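Local coordinates for macrolide export ATP-binding/permease protein MacB (Actinobacillus actinomycetemcomitans, PDB 3FTJ), which probably serves as the inner-membrane, non-canonical ABC transporter of the tripartite MacAB-TdeA efflux system, conferring macrolide resistance; this chain is its periplasmic region, at residues D212-K215 with Q216-N220. Sequence-based numbering, arbitrary orientation.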
loop_
_atom_site.group_PDB
_atom_site.type_symbol
_atom_site.label_atom_id
_atom_site.label_comp_id
_atom_site.label_asym_id
_atom_site.label_seq_id
_atom_site.Cartn_x
_atom_site.Cartn_y
_atom_site.Cartn_z
ATOM N N ASP A 212 5.728 15.982 7.669
ATOM C CA ASP A 212 5.812 16.546 9.012
ATOM C C ASP A 212 6.380 15.558 10.036
ATOM O O ASP A 212 7.168 15.940 10.902
ATOM C CB ASP A 212 4.447 17.050 9.477
ATOM C CG ASP A 212 4.511 17.722 10.834
ATOM O OD1 ASP A 212 5.187 18.773 10.945
ATOM O OD2 ASP A 212 3.889 17.197 11.791
ATOM N N THR A 213 5.971 14.293 9.938
ATOM C CA THR A 213 6.477 13.249 10.827
ATOM C C THR A 213 7.982 13.048 10.676
ATOM O O THR A 213 8.706 12.996 11.665
ATOM C CB THR A 213 5.782 11.896 10.582
ATOM O OG1 THR A 213 4.438 11.952 11.068
ATOM C CG2 THR A 213 6.528 10.782 11.307
ATOM N N ILE A 214 8.447 12.931 9.436
ATOM C CA ILE A 214 9.878 12.790 9.178
ATOM C C ILE A 214 10.649 13.952 9.796
ATOM O O ILE A 214 11.608 13.748 10.536
ATOM C CB ILE A 214 10.190 12.724 7.671
ATOM C CG1 ILE A 214 9.591 11.461 7.044
ATOM C CG2 ILE A 214 11.697 12.765 7.435
ATOM C CD1 ILE A 214 9.788 11.395 5.542
ATOM N N LYS A 215 10.222 15.173 9.495
ATOM C CA LYS A 215 10.882 16.355 10.040
ATOM C C LYS A 215 10.903 16.331 11.567
ATOM O O LYS A 215 11.925 16.613 12.191
ATOM C CB LYS A 215 10.199 17.632 9.558
ATOM C CG LYS A 215 10.918 18.890 10.004
ATOM C CD LYS A 215 10.110 20.142 9.718
ATOM C CE LYS A 215 8.873 20.202 10.598
ATOM N NZ LYS A 215 8.474 21.607 10.907
ATOM N N GLN A 216 9.765 15.992 12.163
ATOM C CA GLN A 216 9.647 15.986 13.613
ATOM C C GLN A 216 10.568 14.930 14.220
ATOM O O GLN A 216 11.098 15.105 15.318
ATOM C CB GLN A 216 8.196 15.759 14.036
ATOM C CG GLN A 216 7.925 16.083 15.488
ATOM C CD GLN A 216 6.474 15.875 15.870
ATOM O OE1 GLN A 216 5.566 16.187 15.097
ATOM N NE2 GLN A 216 6.248 15.348 17.070
ATOM N N THR A 217 10.766 13.839 13.493
ATOM C CA THR A 217 11.682 12.798 13.933
ATOM C C THR A 217 13.128 13.293 13.892
ATOM O O THR A 217 13.900 13.046 14.817
ATOM C CB THR A 217 11.562 11.532 13.067
ATOM O OG1 THR A 217 10.270 10.944 13.259
ATOM C CG2 THR A 217 12.633 10.525 13.454
ATOM N N ILE A 218 13.493 13.991 12.822
ATOM C CA ILE A 218 14.866 14.460 12.670
ATOM C C ILE A 218 15.204 15.520 13.715
ATOM O O ILE A 218 16.302 15.532 14.265
ATOM C CB ILE A 218 15.146 15.000 11.251
ATOM C CG1 ILE A 218 14.794 13.942 10.206
ATOM C CG2 ILE A 218 16.602 15.399 11.116
ATOM C CD1 ILE A 218 15.249 14.279 8.814
ATOM N N GLU A 219 14.249 16.400 13.994
ATOM C CA GLU A 219 14.446 17.448 14.984
ATOM C C GLU A 219 14.651 16.869 16.384
ATOM O O GLU A 219 15.417 17.408 17.182
ATOM C CB GLU A 219 13.258 18.409 14.975
ATOM C CG GLU A 219 13.033 19.084 13.630
ATOM C CD GLU A 219 11.779 19.942 13.608
ATOM O OE1 GLU A 219 10.777 19.544 14.248
ATOM O OE2 GLU A 219 11.795 21.009 12.946
ATOM N N ASN A 220 13.975 15.763 16.672
ATOM C CA ASN A 220 14.006 15.178 18.008
ATOM C C ASN A 220 15.058 14.086 18.168
ATOM O O ASN A 220 15.060 13.354 19.158
ATOM C CB ASN A 220 12.622 14.658 18.401
ATOM C CG ASN A 220 11.636 15.779 18.666
ATOM O OD1 ASN A 220 11.739 16.488 19.666
ATOM N ND2 ASN A 220 10.672 15.941 17.776
#
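T217 grips the carbonyl oxygen of T213 twice in the last turns of helix 211-219. The backbone N of T217 lies 2.9 Å from T213 O on one face of the carbonyl plane; OG1 of T217 donates from the other face, 3.0 Å from T213 O and well above the plane. With T217 OG1 beside its own backbone N (chi1 -66°), the hydroxyl can reach back one turn. T213 OG1 bonds instead to I208 O, tying the helix to the preceding strand. The i-to-i+4 backbone bonds from Q216 to D212, I218 to I214 and E219 to K215 complete the ladder. The closer-packed flank faces the N-terminal segment: I214 and I218 run side by side, CG2 of I214 4.1 Å from CD1 of I218, I214 resting on I11 and I218 on K3.

The solvent side, with exposed Q216, T217 and E219, is looser. K215, which also rests on I4 and I8, crosses E219; CG of K215 is 3.7 Å from E219 OE2, whereas NZ makes a long salt bridge of 3.9 Å to the same oxygen. ND2 of N220 turns back to Q216 O at 2.6 Å, while N220 N approaches that oxygen from the other face. This is i-to-i+4 helical bonding with a threonine hydroxyl returning to the carbonyl one turn earlier, at the end of the last helix of the MacB periplasmic region.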